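Local coordinates for tailspike protein (Acinetobacter phage vB_ApiP_P1, PDB 6E1R), which probably recognises and hydrolyses the capsular polysaccharide of its Acinetobacter host, working as a trimeric tailspike, at residues R441-G446 and L529-V534; L468-I473 and M543-T548; A485-L490 and G507-A512. All coordinates share one frame; numbering follows the deposited sequence.

All three contacts lie in the C-terminal domain, beyond the stacked parallel strands of the long central body, and together they illustrate how a beta sandwich divides its labour. Contact 2 is the buried one: neighbouring strands of the five-stranded sheet, joined by backbone hydrogen bonds, with one face meeting the opposite sheet and the other a second subunit. Contacts 1 and 3 are partly buried margins where the chain leaves that same sheet, and both rely on van der Waals contact. M543 ties contact 1 to contact 2 by packing its CE on F443 and A531, while the backbones of L468 and V470 pair with L489 and Y487 on the neighbouring strand of contact 3.

Contact 1: residues R441-G446 and L529-V534; sequences RDFTVG and LVATAV
F443 swings its ring toward A531 and A533 by placing CG anti to its own carbonyl carbon (chi1 -69°), and a chi2 of 86° turns the ring plane roughly perpendicular to the plane of CA, CB and CG. The ring then lies against the 529-534 strand. CE2 is 3.2 Å from the carbonyl O of A531, which sits at the ring edge and close to its plane, while CZ is 4.0 Å from A531 CB. Nearer the root of the ring, CD2 comes within 4.0 Å of the methyl CB of A533, an oblique approach. Two small residues on the same side of the strand thus accommodate one large aromatic.

Past F443 the chain leaves its sheet and wraps round A533. The side chain of T444 starts away from the partner strand, but its carbonyl O lies 3.6 Å from A533 CB. G446, with a positive phi, brings its CA to 3.6 Å from A533 O. On the other side of the strand, T532 holds CG2 anti to its backbone N (chi1 -57° for OG1), and this methyl reaches 3.6 Å from G446 O. The hydroxyl of T532 is engaged instead with S448 OG, just beyond the turn, and the turn itself is braced by T444 N bonding to S447 OG.

Further in, the F443 ring also meets F519, V449 and M543. Such a crossing, in which 435-443 of the five-stranded sheet passes through a short connection to 448-455, the neighbour of 528-533 in the four-stranded sheet, is a beta arch closing one margin of a beta sandwich.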
loop_
_atom_site.group_PDB
_atom_site.type_symbol
_atom_site.label_atom_id
_atom_site.label_comp_id
_atom_site.label_asym_id
_atom_site.label_seq_id
_atom_site.Cartn_x
_atom_site.Cartn_y
_atom_site.Cartn_z
ATOM N N ARG A 441 -47.726 -20.712 7.824
ATOM C CA ARG A 441 -48.194 -22.095 7.821
ATOM C C ARG A 441 -49.613 -22.112 8.369
ATOM O O ARG A 441 -49.827 -22.134 9.583
ATOM C CB ARG A 441 -47.260 -22.985 8.633
ATOM C CG ARG A 441 -45.798 -22.946 8.193
ATOM C CD ARG A 441 -45.605 -23.516 6.789
ATOM N NE ARG A 441 -45.928 -22.553 5.738
ATOM C CZ ARG A 441 -45.953 -22.839 4.441
ATOM N NH1 ARG A 441 -45.671 -24.065 4.021
ATOM N NH2 ARG A 441 -46.263 -21.897 3.561
ATOM N N ASP A 442 -50.590 -22.088 7.466
ATOM C CA ASP A 442 -51.995 -21.973 7.834
ATOM C C ASP A 442 -52.614 -23.364 7.919
ATOM O O ASP A 442 -52.555 -24.137 6.958
ATOM C CB ASP A 442 -52.741 -21.106 6.823
ATOM C CG ASP A 442 -52.076 -19.758 6.614
ATOM O OD1 ASP A 442 -51.529 -19.210 7.594
ATOM O OD2 ASP A 442 -52.095 -19.251 5.473
ATOM N N PHE A 443 -53.206 -23.675 9.069
ATOM C CA PHE A 443 -53.758 -24.992 9.340
ATOM C C PHE A 443 -55.253 -24.907 9.608
ATOM O O PHE A 443 -55.754 -23.910 10.138
ATOM C CB PHE A 443 -53.083 -25.645 10.554
ATOM C CG PHE A 443 -51.653 -26.032 10.324
ATOM C CD1 PHE A 443 -50.636 -25.114 10.522
ATOM C CD2 PHE A 443 -51.324 -27.316 9.924
ATOM C CE1 PHE A 443 -49.317 -25.465 10.316
ATOM C CE2 PHE A 443 -50.007 -27.674 9.718
ATOM C CZ PHE A 443 -49.002 -26.748 9.914
ATOM N N THR A 444 -55.957 -25.966 9.231
ATOM C CA THR A 444 -57.272 -26.280 9.764
ATOM C C THR A 444 -57.150 -27.523 10.636
ATOM O O THR A 444 -56.086 -28.143 10.721
ATOM C CB THR A 444 -58.297 -26.494 8.642
ATOM O OG1 THR A 444 -57.907 -27.612 7.835
ATOM C CG2 THR A 444 -58.395 -25.254 7.767
ATOM N N VAL A 445 -58.246 -27.877 11.303
ATOM C CA VAL A 445 -58.232 -29.004 12.231
ATOM C C VAL A 445 -57.807 -30.270 11.497
ATOM O O VAL A 445 -58.530 -30.773 10.628
ATOM C CB VAL A 445 -59.601 -29.189 12.910
ATOM C CG1 VAL A 445 -59.588 -30.426 13.794
ATOM C CG2 VAL A 445 -59.950 -27.955 13.726
ATOM N N GLY A 446 -56.629 -30.787 11.841
ATOM C CA GLY A 446 -56.121 -32.008 11.251
ATOM C C GLY A 446 -55.454 -31.861 9.902
ATOM O O GLY A 446 -55.107 -32.878 9.290
ATOM N N LEU A 529 -40.673 -32.110 4.755
ATOM C CA LEU A 529 -41.058 -32.245 6.157
ATOM C C LEU A 529 -42.454 -31.664 6.345
ATOM O O LEU A 529 -42.649 -30.450 6.236
ATOM C CB LEU A 529 -40.046 -31.541 7.057
ATOM C CG LEU A 529 -40.307 -31.620 8.563
ATOM C CD1 LEU A 529 -40.189 -33.055 9.051
ATOM C CD2 LEU A 529 -39.362 -30.710 9.329
ATOM N N VAL A 530 -43.427 -32.527 6.626
ATOM C CA VAL A 530 -44.831 -32.144 6.705
ATOM C C VAL A 530 -45.261 -32.105 8.163
ATOM O O VAL A 530 -44.926 -33.002 8.946
ATOM C CB VAL A 530 -45.717 -33.111 5.895
ATOM C CG1 VAL A 530 -47.178 -32.695 5.974
ATOM C CG2 VAL A 530 -45.249 -33.170 4.450
ATOM N N ALA A 531 -46.001 -31.061 8.526
ATOM C CA ALA A 531 -46.581 -30.916 9.854
ATOM C C ALA A 531 -48.091 -31.075 9.760
ATOM O O ALA A 531 -48.732 -30.447 8.911
ATOM C CB ALA A 531 -46.230 -29.556 10.462
ATOM N N THR A 532 -48.654 -31.912 10.627
ATOM C CA THR A 532 -50.089 -32.158 10.676
ATOM C C THR A 532 -50.641 -31.663 12.004
ATOM O O THR A 532 -50.142 -32.046 13.067
ATOM C CB THR A 532 -50.401 -33.645 10.494
ATOM O OG1 THR A 532 -49.835 -34.103 9.260
ATOM C CG2 THR A 532 -51.904 -33.876 10.475
ATOM N N ALA A 533 -51.674 -30.823 11.941
ATOM C CA ALA A 533 -52.235 -30.233 13.149
ATOM C C ALA A 533 -52.813 -31.309 14.062
ATOM O O ALA A 533 -53.408 -32.287 13.602
ATOM C CB ALA A 533 -53.316 -29.214 12.786
ATOM N N VAL A 534 -52.634 -31.119 15.367
ATOM C CA VAL A 534 -53.044 -32.085 16.379
ATOM C C VAL A 534 -54.149 -31.468 17.225
ATOM O O VAL A 534 -54.034 -30.320 17.669
ATOM C CB VAL A 534 -51.854 -32.513 17.255
ATOM C CG1 VAL A 534 -52.316 -33.404 18.394
ATOM C CG2 VAL A 534 -50.808 -33.220 16.409
#

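Contact 2: residues L468-I473 and M543-T548; sequences LLVNAI and MEVFTT
L469 and F546 form an antiparallel hydrogen-bonded pair, with L469 N donating to F546 O at 2.8 Å and F546 N returning the bond to L469 O. F546 keeps CG beside its backbone N (chi1 -55°), which places CD1 3.4 Å from L469 O, with that oxygen at the ring edge and in its plane.

On the face bearing V470 and V545, those two valines stand side by side, both with CG1 anti to the backbone N, and their CG2 methyls meet at 4.0 Å. L468 extends CD2 alongside T547 to 3.7 Å from CG2. The selenomethionine M543 packs its CG 3.8 Å from V470 CG1 and also against A472 CB, and the bend at chi2 (68°) brings SE near that same CB. From the opposing sheet, W521 packs on V470 and M543, and F519 on A472 and M543.

The other face is more polar. N471 and E544 run in the same direction, their amide and carboxylate planes 35° apart. N550 ND2 of the second subunit hydrogen-bonds N471 OD1 and, weakly, E544 OE1, while N471 ND2 is held by A485 O and E544 OE2 by Y435 OH. This is the pattern of an antiparallel sheet with one face in a beta-sandwich core and the other at a trimer interface.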
loop_
_atom_site.group_PDB
_atom_site.type_symbol
_atom_site.label_atom_id
_atom_site.label_comp_id
_atom_site.label_asym_id
_atom_site.label_seq_id
_atom_site.Cartn_x
_atom_site.Cartn_y
_atom_site.Cartn_z
ATOM N N LEU A 468 -33.227 -33.063 13.404
ATOM C CA LEU A 468 -33.985 -31.840 13.167
ATOM C C LEU A 468 -34.532 -31.313 14.483
ATOM O O LEU A 468 -35.186 -32.051 15.228
ATOM C CB LEU A 468 -35.137 -32.069 12.182
ATOM C CG LEU A 468 -34.832 -32.727 10.837
ATOM C CD1 LEU A 468 -36.105 -32.842 10.015
ATOM C CD2 LEU A 468 -33.775 -31.940 10.081
ATOM N N LEU A 469 -34.270 -30.039 14.765
ATOM C CA LEU A 469 -34.856 -29.334 15.900
ATOM C C LEU A 469 -35.841 -28.309 15.353
ATOM O O LEU A 469 -35.439 -27.349 14.689
ATOM C CB LEU A 469 -33.778 -28.663 16.747
ATOM C CG LEU A 469 -34.266 -27.877 17.966
ATOM C CD1 LEU A 469 -35.003 -28.782 18.942
ATOM C CD2 LEU A 469 -33.102 -27.176 18.652
ATOM N N VAL A 470 -37.127 -28.507 15.634
ATOM C CA VAL A 470 -38.186 -27.646 15.123
ATOM C C VAL A 470 -38.818 -26.900 16.287
ATOM O O VAL A 470 -39.249 -27.518 17.269
ATOM C CB VAL A 470 -39.249 -28.443 14.351
ATOM C CG1 VAL A 470 -40.274 -27.493 13.762
ATOM C CG2 VAL A 470 -38.602 -29.277 13.260
ATOM N N ASN A 471 -38.876 -25.577 16.176
ATOM C CA ASN A 471 -39.571 -24.727 17.134
ATOM C C ASN A 471 -40.752 -24.096 16.410
ATOM O O ASN A 471 -40.574 -23.175 15.604
ATOM C CB ASN A 471 -38.639 -23.662 17.711
ATOM C CG ASN A 471 -39.306 -22.815 18.780
ATOM O OD1 ASN A 471 -38.827 -21.733 19.119
ATOM N ND2 ASN A 471 -40.410 -23.310 19.326
ATOM N N ALA A 472 -41.952 -24.594 16.691
ATOM C CA ALA A 472 -43.172 -24.079 16.089
ATOM C C ALA A 472 -43.839 -23.108 17.049
ATOM O O ALA A 472 -43.919 -23.366 18.254
ATOM C CB ALA A 472 -44.133 -25.215 15.734
ATOM N N ILE A 473 -44.311 -21.985 16.511
ATOM C CA ILE A 473 -44.956 -20.948 17.300
ATOM C C ILE A 473 -46.249 -20.530 16.616
ATOM O O ILE A 473 -46.464 -20.780 15.428
ATOM C CB ILE A 473 -44.046 -19.720 17.510
ATOM C CG1 ILE A 473 -43.696 -19.090 16.160
ATOM C CG2 ILE A 473 -42.789 -20.104 18.276
ATOM C CD1 ILE A 473 -43.086 -17.715 16.266
HETATM N N MSE A 543 -42.588 -22.117 11.695
HETATM C CA MSE A 543 -41.592 -23.056 12.196
HETATM C C MSE A 543 -40.171 -22.542 12.003
HETATM O O MSE A 543 -39.894 -21.765 11.086
HETATM C CB MSE A 543 -41.736 -24.417 11.508
HETATM C CG MSE A 543 -42.853 -25.299 12.048
HETATM SE SE MSE A 543 -44.641 -24.619 11.676
HETATM C CE MSE A 543 -45.642 -26.269 11.922
ATOM N N GLU A 544 -39.273 -22.985 12.878
ATOM C CA GLU A 544 -37.844 -22.727 12.752
ATOM C C GLU A 544 -37.115 -24.048 12.929
ATOM O O GLU A 544 -37.216 -24.676 13.988
ATOM C CB GLU A 544 -37.365 -21.701 13.783
ATOM C CG GLU A 544 -37.862 -20.292 13.522
ATOM C CD GLU A 544 -37.461 -19.310 14.606
ATOM O OE1 GLU A 544 -37.839 -19.524 15.777
ATOM O OE2 GLU A 544 -36.767 -18.322 14.285
ATOM N N VAL A 545 -36.389 -24.470 11.897
ATOM C CA VAL A 545 -35.749 -25.778 11.870
ATOM C C VAL A 545 -34.244 -25.595 12.008
ATOM O O VAL A 545 -33.650 -24.723 11.362
ATOM C CB VAL A 545 -36.097 -26.546 10.579
ATOM C CG1 VAL A 545 -35.505 -27.947 10.611
ATOM C CG2 VAL A 545 -37.605 -26.605 10.389
ATOM N N PHE A 546 -33.629 -26.426 12.848
ATOM C CA PHE A 546 -32.184 -26.444 13.058
ATOM C C PHE A 546 -31.708 -27.865 12.787
ATOM O O PHE A 546 -32.056 -28.790 13.528
ATOM C CB PHE A 546 -31.819 -26.010 14.479
ATOM C CG PHE A 546 -32.376 -24.670 14.878
ATOM C CD1 PHE A 546 -33.684 -24.552 15.323
ATOM C CD2 PHE A 546 -31.588 -23.532 14.821
ATOM C CE1 PHE A 546 -34.198 -23.322 15.695
ATOM C CE2 PHE A 546 -32.096 -22.298 15.192
ATOM C CZ PHE A 546 -33.402 -22.194 15.629
ATOM N N THR A 547 -30.912 -28.040 11.737
ATOM C CA THR A 547 -30.514 -29.365 11.292
ATOM C C THR A 547 -29.097 -29.690 11.748
ATOM O O THR A 547 -28.277 -28.800 11.987
ATOM C CB THR A 547 -30.603 -29.488 9.768
ATOM O OG1 THR A 547 -29.475 -28.841 9.166
ATOM C CG2 THR A 547 -31.882 -28.844 9.257
ATOM N N THR A 548 -28.823 -30.987 11.871
ATOM C CA THR A 548 -27.514 -31.495 12.251
ATOM C C THR A 548 -27.268 -32.790 11.495
ATOM O O THR A 548 -28.175 -33.615 11.356
ATOM C CB THR A 548 -27.417 -31.742 13.765
ATOM O OG1 THR A 548 -27.765 -30.545 14.474
ATOM C CG2 THR A 548 -26.008 -32.161 14.156
#

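Contact 3: residues A485-L490 and G507-A512; sequences AVYELL and GLTSGA
T509 presents its methyl to both A485 and Y487: CG2 lies 3.8 Å from A485 CB and equally 3.8 Å from Y487 OH. The two side chains run antiparallel, and the methyl approaches the Y487 ring obliquely, 3.9 Å from CE2. A485 CB also rests 3.7 Å from the carbonyl O of L508. Behind these van der Waals contacts, A485 and G507 form a last antiparallel non-hydrogen-bonded pair before the backbones part.

The next shell explains the positions. T509 has OG1 between its backbone N and carbonyl carbon (chi1 57°), which sends CG2 anti to the carbonyl carbon and toward A485 and Y487. L508 centres an inverse gamma turn whose weak bond runs from T509 N to G507 O, and the backbone angles of G507 by themselves call for glycine, since a CB would crowd the preceding carbonyl O. Y487 OH is fixed by P517 O and F519 N, its ring meeting W521 edge-to-face, and S518 OG holds L508 O. L508 also packs against Y499 of the second subunit. The whole is a loop leaving 497-507, the edge strand of one sheet within this chain, for 519-523 in the other sheet of the beta sandwich.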
loop_
_atom_site.group_PDB
_atom_site.type_symbol
_atom_site.label_atom_id
_atom_site.label_comp_id
_atom_site.label_asym_id
_atom_site.label_seq_id
_atom_site.Cartn_x
_atom_site.Cartn_y
_atom_site.Cartn_z
ATOM N N ALA A 485 -43.602 -24.589 20.926
ATOM C CA ALA A 485 -43.387 -26.020 21.077
ATOM C C ALA A 485 -42.118 -26.402 20.334
ATOM O O ALA A 485 -41.837 -25.866 19.259
ATOM C CB ALA A 485 -44.577 -26.830 20.551
ATOM N N VAL A 486 -41.355 -27.326 20.911
ATOM C CA VAL A 486 -40.099 -27.786 20.334
ATOM C C VAL A 486 -40.209 -29.279 20.063
ATOM O O VAL A 486 -40.831 -30.017 20.835
ATOM C CB VAL A 486 -38.891 -27.474 21.245
ATOM C CG1 VAL A 486 -38.728 -25.974 21.401
ATOM C CG2 VAL A 486 -39.053 -28.135 22.602
ATOM N N TYR A 487 -39.622 -29.717 18.953
ATOM C CA TYR A 487 -39.655 -31.112 18.544
ATOM C C TYR A 487 -38.255 -31.546 18.136
ATOM O O TYR A 487 -37.537 -30.800 17.464
ATOM C CB TYR A 487 -40.629 -31.328 17.378
ATOM C CG TYR A 487 -42.034 -30.829 17.643
ATOM C CD1 TYR A 487 -42.367 -29.496 17.436
ATOM C CD2 TYR A 487 -43.028 -31.690 18.088
ATOM C CE1 TYR A 487 -43.645 -29.032 17.672
ATOM C CE2 TYR A 487 -44.313 -31.234 18.326
ATOM C CZ TYR A 487 -44.614 -29.904 18.116
ATOM O OH TYR A 487 -45.888 -29.442 18.350
ATOM N N GLU A 488 -37.874 -32.752 18.544
ATOM C CA GLU A 488 -36.578 -33.327 18.208
ATOM C C GLU A 488 -36.821 -34.527 17.304
ATOM O O GLU A 488 -37.447 -35.506 17.724
ATOM C CB GLU A 488 -35.824 -33.740 19.472
ATOM C CG GLU A 488 -34.397 -34.211 19.243
ATOM C CD GLU A 488 -33.401 -33.063 19.204
ATOM O OE1 GLU A 488 -33.801 -31.928 18.867
ATOM O OE2 GLU A 488 -32.216 -33.295 19.522
ATOM N N LEU A 489 -36.328 -34.454 16.068
ATOM C CA LEU A 489 -36.648 -35.444 15.049
ATOM C C LEU A 489 -35.374 -36.035 14.465
ATOM O O LEU A 489 -34.438 -35.302 14.135
ATOM C CB LEU A 489 -37.497 -34.829 13.931
ATOM C CG LEU A 489 -38.756 -34.075 14.362
ATOM C CD1 LEU A 489 -39.404 -33.391 13.168
ATOM C CD2 LEU A 489 -39.739 -35.012 15.049
ATOM N N LEU A 490 -35.350 -37.360 14.335
ATOM C CA LEU A 490 -34.330 -38.068 13.575
ATOM C C LEU A 490 -34.913 -38.460 12.226
ATOM O O LEU A 490 -35.971 -39.093 12.167
ATOM C CB LEU A 490 -33.848 -39.314 14.316
ATOM C CG LEU A 490 -32.782 -39.135 15.394
ATOM C CD1 LEU A 490 -32.336 -40.490 15.925
ATOM C CD2 LEU A 490 -31.598 -38.345 14.858
ATOM N N GLY A 507 -43.512 -28.357 25.447
ATOM C CA GLY A 507 -44.405 -27.243 25.207
ATOM C C GLY A 507 -45.822 -27.681 24.896
ATOM O O GLY A 507 -46.266 -28.780 25.240
ATOM N N LEU A 508 -46.547 -26.784 24.226
ATOM C CA LEU A 508 -47.950 -27.012 23.881
ATOM C C LEU A 508 -48.009 -27.918 22.654
ATOM O O LEU A 508 -48.133 -27.476 21.510
ATOM C CB LEU A 508 -48.664 -25.687 23.647
ATOM C CG LEU A 508 -48.486 -24.656 24.764
ATOM C CD1 LEU A 508 -49.176 -23.349 24.410
ATOM C CD2 LEU A 508 -49.000 -25.197 26.087
ATOM N N THR A 509 -47.928 -29.224 22.910
ATOM C CA THR A 509 -47.824 -30.230 21.861
ATOM C C THR A 509 -49.071 -31.099 21.744
ATOM O O THR A 509 -49.060 -32.081 20.994
ATOM C CB THR A 509 -46.598 -31.115 22.096
ATOM O OG1 THR A 509 -46.675 -31.709 23.398
ATOM C CG2 THR A 509 -45.320 -30.297 21.994
ATOM N N SER A 510 -50.146 -30.768 22.460
ATOM C CA SER A 510 -51.328 -31.617 22.503
ATOM C C SER A 510 -52.543 -31.015 21.816
ATOM O O SER A 510 -53.531 -31.729 21.613
ATOM C CB SER A 510 -51.686 -31.947 23.960
ATOM O OG SER A 510 -50.662 -32.708 24.574
ATOM N N GLY A 511 -52.506 -29.736 21.454
ATOM C CA GLY A 511 -53.623 -29.136 20.750
ATOM C C GLY A 511 -54.839 -28.885 21.610
ATOM O O GLY A 511 -55.966 -28.964 21.113
ATOM N N ALA A 512 -54.641 -28.583 22.896
ATOM C CA ALA A 512 -55.771 -28.308 23.776
ATOM C C ALA A 512 -56.541 -27.074 23.328
ATOM O O ALA A 512 -57.739 -26.953 23.610
ATOM C CB ALA A 512 -55.289 -28.143 25.217
#